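Local coordinates for protein cytochrome c (Rhodothermus marinus, PDB 3CP5) that binds a single covalently attached heme c and probably serves as an electron carrier, at residues A[33-44]-A[108-119]. Residues are numbered along the deposited sequence; the frame is centred on the assembly and turned at random. Where two conformers were deposited one is given.
With HEC (heme c), chain C.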
# COMPACT_ATOMS: atom_id res chain seq x y z
N LEU A 33 1.20 16.06 -3.45
CA LEU A 33 1.24 14.92 -2.52
C LEU A 33 1.59 13.64 -3.25
O LEU A 33 2.45 12.87 -2.82
CB LEU A 33 -0.10 14.77 -1.85
CG LEU A 33 -0.20 13.69 -0.77
CD1 LEU A 33 0.77 13.84 0.37
CD2 LEU A 33 -1.64 13.61 -0.33
N ALA A 34 1.09 13.51 -4.48
CA ALA A 34 1.46 12.37 -5.33
C ALA A 34 2.93 12.39 -5.74
O ALA A 34 3.55 11.35 -5.80
CB ALA A 34 0.57 12.32 -6.57
N GLN A 35 3.50 13.56 -6.00
CA GLN A 35 4.91 13.67 -6.33
C GLN A 35 5.76 13.28 -5.13
O GLN A 35 6.75 12.58 -5.29
CB GLN A 35 5.26 15.10 -6.81
CG GLN A 35 6.72 15.30 -7.21
CD GLN A 35 7.08 14.16 -8.20
OE1 GLN A 35 6.59 14.17 -9.33
NE2 GLN A 35 7.88 13.22 -7.73
N GLN A 36 5.41 13.73 -3.93
CA GLN A 36 6.11 13.31 -2.71
C GLN A 36 6.02 11.80 -2.63
O GLN A 36 7.03 11.09 -2.37
CB GLN A 36 5.48 13.94 -1.47
CG GLN A 36 6.25 13.57 -0.21
CD GLN A 36 5.57 13.84 1.12
OE1 GLN A 36 4.38 14.15 1.23
NE2 GLN A 36 6.33 13.72 2.23
N GLY A 37 4.86 11.24 -2.85
CA GLY A 37 4.65 9.79 -2.88
C GLY A 37 5.50 9.02 -3.86
O GLY A 37 5.98 7.93 -3.57
N GLU A 38 5.71 9.60 -5.03
CA GLU A 38 6.58 8.99 -6.03
C GLU A 38 8.02 8.84 -5.52
O GLU A 38 8.68 7.81 -5.67
CB GLU A 38 6.54 9.80 -7.32
CG GLU A 38 7.35 9.29 -8.48
CD GLU A 38 7.14 10.04 -9.79
OE1 GLU A 38 6.34 10.98 -9.87
OE2 GLU A 38 7.82 9.66 -10.76
N GLN A 39 8.53 9.93 -4.94
CA GLN A 39 9.86 9.93 -4.36
C GLN A 39 9.94 8.89 -3.26
O GLN A 39 10.92 8.14 -3.17
CB GLN A 39 10.21 11.30 -3.81
CG GLN A 39 10.26 12.38 -4.88
CD GLN A 39 10.40 13.75 -4.23
OE1 GLN A 39 10.16 13.95 -3.03
NE2 GLN A 39 10.81 14.70 -5.06
N LEU A 40 8.95 8.83 -2.41
CA LEU A 40 8.99 7.88 -1.29
C LEU A 40 8.84 6.44 -1.77
O LEU A 40 9.50 5.56 -1.24
CB LEU A 40 7.82 8.21 -0.35
CG LEU A 40 8.00 9.40 0.55
CD1 LEU A 40 6.66 9.82 1.15
CD2 LEU A 40 9.07 9.22 1.62
N PHE A 41 8.11 6.21 -2.84
CA PHE A 41 7.97 4.88 -3.40
C PHE A 41 9.32 4.40 -3.96
O PHE A 41 9.71 3.26 -3.75
CB PHE A 41 6.88 4.89 -4.48
CG PHE A 41 6.53 3.53 -5.05
CD1 PHE A 41 5.51 2.76 -4.52
CD2 PHE A 41 7.23 3.03 -6.15
CE1 PHE A 41 5.17 1.54 -5.02
CE2 PHE A 41 6.91 1.80 -6.63
CZ PHE A 41 5.90 1.04 -6.08
N ASN A 42 10.01 5.30 -4.65
CA ASN A 42 11.35 4.97 -5.12
C ASN A 42 12.27 4.56 -3.99
O ASN A 42 13.04 3.61 -4.08
CB ASN A 42 11.94 6.18 -5.87
CG ASN A 42 13.35 5.79 -6.32
OD1 ASN A 42 14.33 6.10 -5.66
ND2 ASN A 42 13.47 5.08 -7.42
N THR A 43 12.19 5.31 -2.89
CA THR A 43 13.05 5.10 -1.73
C THR A 43 12.76 3.82 -0.97
O THR A 43 13.65 3.05 -0.57
CB THR A 43 12.87 6.31 -0.74
OG1 THR A 43 13.31 7.51 -1.38
CG2 THR A 43 13.66 6.13 0.51
N TYR A 44 11.47 3.54 -0.73
CA TYR A 44 11.02 2.47 0.15
C TYR A 44 10.52 1.22 -0.56
O TYR A 44 10.51 0.15 0.09
CB TYR A 44 9.94 2.96 1.10
CG TYR A 44 10.32 3.86 2.24
CD1 TYR A 44 10.41 5.23 2.14
CD2 TYR A 44 10.61 3.32 3.50
CE1 TYR A 44 10.78 6.03 3.21
CE2 TYR A 44 10.95 4.11 4.58
CZ TYR A 44 11.05 5.48 4.44
OH TYR A 44 11.38 6.30 5.49
N GLU A 108 1.99 10.01 7.55
CA GLU A 108 2.01 10.98 6.44
C GLU A 108 2.79 10.46 5.23
O GLU A 108 2.39 10.70 4.13
CB GLU A 108 2.55 12.38 6.78
CG GLU A 108 2.28 13.41 5.65
CD GLU A 108 3.22 13.43 4.43
OE1 GLU A 108 4.35 12.94 4.50
OE2 GLU A 108 2.76 14.01 3.43
N GLN A 109 3.90 9.74 5.47
CA GLN A 109 4.63 9.14 4.37
C GLN A 109 3.75 8.13 3.65
O GLN A 109 3.69 8.12 2.43
CB GLN A 109 5.89 8.43 4.83
CG GLN A 109 6.99 9.39 5.32
CD GLN A 109 8.08 8.55 5.96
OE1 GLN A 109 7.83 7.91 6.98
NE2 GLN A 109 9.26 8.48 5.33
N ALA A 110 3.06 7.28 4.42
CA ALA A 110 2.22 6.27 3.80
C ALA A 110 1.07 6.94 3.03
O ALA A 110 0.69 6.50 1.93
CB ALA A 110 1.69 5.29 4.86
N ARG A 111 0.50 8.02 3.56
CA ARG A 111 -0.61 8.69 2.87
C ARG A 111 -0.14 9.31 1.55
O ARG A 111 -0.88 9.31 0.55
CB ARG A 111 -1.21 9.70 3.83
CG ARG A 111 -2.39 10.49 3.26
CD ARG A 111 -3.53 9.55 2.87
NE ARG A 111 -4.61 10.24 2.18
CZ ARG A 111 -4.65 10.50 0.86
NH1 ARG A 111 -3.69 10.13 0.01
NH2 ARG A 111 -5.71 11.13 0.38
N ALA A 112 1.09 9.82 1.49
CA ALA A 112 1.68 10.32 0.24
C ALA A 112 1.86 9.22 -0.78
O ALA A 112 1.53 9.34 -1.95
CB ALA A 112 2.99 11.07 0.54
N ILE A 113 2.40 8.07 -0.34
CA ILE A 113 2.55 6.92 -1.21
C ILE A 113 1.20 6.47 -1.73
O ILE A 113 1.05 6.16 -2.93
CB ILE A 113 3.34 5.77 -0.53
CG1 ILE A 113 4.77 6.22 -0.21
CG2 ILE A 113 3.34 4.52 -1.37
CD1 ILE A 113 5.55 5.26 0.65
N LEU A 114 0.16 6.48 -0.89
CA LEU A 114 -1.18 6.12 -1.36
C LEU A 114 -1.67 7.08 -2.46
O LEU A 114 -2.21 6.62 -3.46
CB LEU A 114 -2.18 6.14 -0.20
CG LEU A 114 -3.65 5.89 -0.52
CD1 LEU A 114 -3.84 4.49 -1.07
CD2 LEU A 114 -4.60 6.15 0.61
N GLU A 115 -1.38 8.35 -2.33
CA GLU A 115 -1.71 9.34 -3.34
C GLU A 115 -1.00 9.04 -4.67
O GLU A 115 -1.61 9.13 -5.77
CB GLU A 115 -1.42 10.77 -2.89
CG GLU A 115 -2.26 11.76 -3.64
CD GLU A 115 -3.70 11.91 -3.22
OE1 GLU A 115 -4.27 12.98 -3.53
OE2 GLU A 115 -4.23 11.00 -2.55
N TYR A 116 0.27 8.68 -4.61
CA TYR A 116 1.00 8.23 -5.78
C TYR A 116 0.37 7.01 -6.42
O TYR A 116 0.19 6.92 -7.65
CB TYR A 116 2.46 7.98 -5.43
CG TYR A 116 3.26 7.34 -6.55
CD1 TYR A 116 3.50 8.01 -7.73
CD2 TYR A 116 3.81 6.08 -6.45
CE1 TYR A 116 4.25 7.43 -8.76
CE2 TYR A 116 4.54 5.49 -7.45
CZ TYR A 116 4.77 6.17 -8.62
OH TYR A 116 5.48 5.60 -9.63
N LEU A 117 -0.01 6.03 -5.63
CA LEU A 117 -0.69 4.84 -6.12
C LEU A 117 -2.03 5.14 -6.79
O LEU A 117 -2.39 4.57 -7.81
CB LEU A 117 -0.80 3.76 -5.04
CG LEU A 117 0.52 3.17 -4.56
CD1 LEU A 117 0.30 2.33 -3.31
CD2 LEU A 117 1.17 2.30 -5.62
N ARG A 118 -2.81 6.11 -6.29
CA ARG A 118 -4.03 6.58 -6.96
C ARG A 118 -3.68 7.19 -8.32
O ARG A 118 -4.37 6.98 -9.32
CB ARG A 118 -4.76 7.61 -6.08
CG ARG A 118 -5.28 7.06 -4.76
CD ARG A 118 -5.90 8.15 -3.89
NE ARG A 118 -7.14 8.71 -4.43
CZ ARG A 118 -7.60 9.93 -4.41
NH1 ARG A 118 -6.96 10.97 -3.90
NH2 ARG A 118 -8.77 10.24 -4.94
N GLN A 119 -2.58 7.94 -8.38
CA GLN A 119 -2.16 8.54 -9.61
C GLN A 119 -1.72 7.55 -10.67
O GLN A 119 -2.11 7.67 -11.85
CB GLN A 119 -1.01 9.54 -9.36
CG GLN A 119 -0.60 10.32 -10.62
CD GLN A 119 -1.69 11.22 -11.12
OE1 GLN A 119 -2.11 12.14 -10.41
NE2 GLN A 119 -2.15 11.00 -12.35
FE HEC C . 5.14 -4.63 -0.40
CHA HEC C . 2.69 -6.99 -0.67
CHB HEC C . 2.84 -2.15 -0.84
CHC HEC C . 7.58 -2.29 0.22
CHD HEC C . 7.50 -7.05 -0.54
NA HEC C . 3.18 -4.60 -0.72
C1A HEC C . 2.29 -5.67 -0.74
C2A HEC C . 0.94 -5.17 -0.83
C3A HEC C . 0.98 -3.83 -0.91
C4A HEC C . 2.39 -3.47 -0.80
CMA HEC C . -0.19 -2.83 -1.05
CAA HEC C . -0.35 -6.01 -1.00
CBA HEC C . -0.72 -6.24 -2.47
CGA HEC C . -2.09 -6.86 -2.65
O1A HEC C . -2.38 -7.31 -3.81
O2A HEC C . -2.89 -6.86 -1.68
NB HEC C . 5.23 -2.63 -0.37
C1B HEC C . 4.19 -1.79 -0.71
C2B HEC C . 4.64 -0.43 -0.64
C3B HEC C . 5.95 -0.42 -0.26
C4B HEC C . 6.31 -1.82 -0.10
CMB HEC C . 3.72 0.77 -0.98
CAB HEC C . 6.83 0.79 0.12
CBB HEC C . 6.30 1.58 1.16
NC HEC C . 7.12 -4.67 -0.13
C1C HEC C . 7.98 -3.62 0.16
C2C HEC C . 9.35 -4.08 0.27
C3C HEC C . 9.34 -5.41 0.06
C4C HEC C . 7.98 -5.77 -0.25
CMC HEC C . 10.53 -3.13 0.36
CAC HEC C . 10.55 -6.36 -0.18
CBC HEC C . 11.46 -6.40 0.92
ND HEC C . 5.08 -6.62 -0.56
C1D HEC C . 6.19 -7.46 -0.62
C2D HEC C . 5.73 -8.84 -0.78
C3D HEC C . 4.40 -8.82 -0.70
C4D HEC C . 4.00 -7.42 -0.64
CMD HEC C . 6.74 -10.01 -0.87
CAD HEC C . 3.39 -9.99 -0.66
CBD HEC C . 3.08 -10.35 0.81
CGD HEC C . 4.34 -10.82 1.49
O1D HEC C . 4.78 -10.18 2.49
O2D HEC C . 4.89 -11.86 0.97
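G37 lies against the backbone of I113, with CA atoms 3.9 Å apart. Its CA makes a CH...O contact with A112 O at 3.3 Å. A112 CB is a knob among L33, Q36, G37 and L40. Y116 is a second knob, among A34, G37, E38 and F41. With CG anti to the backbone N (chi1 173°), the Y116 ring is carried onto the backbone and side chains of E38 and F41. E38 CA sits over one face, 3.7 Å from the ring centroid. Y116 CE2 packs over a face of the F41 ring, 3.7 Å from F41 CG, with the planes at 51°. Cutting Y116 back to alanine would probably deprive F41 of this packing and E38 CA of its CH-pi partner. Helix 31-44 leads into the heme-binding cysteines and crosses the C-terminal helix 107-123 at 102°. It corresponds to the N-terminal helix of classical cytochromes c. I113 CD1 is 3.8 Å from HEC CBB.

Two hydrogen bonds cross between the helices. Q109 NE2 donates to Y44 OH at 3.0 Å, while S106 N holds Q109 OE1. Q36 NE2 donates to the syn lone pair of E108 OE1 at 3.1 Å. Within helix 107-123, R111 and R118 form salt bridges to E115 OE2 from opposite faces of its carboxylate. L33 packs against this network, CD2 over one guanidinium face of R111.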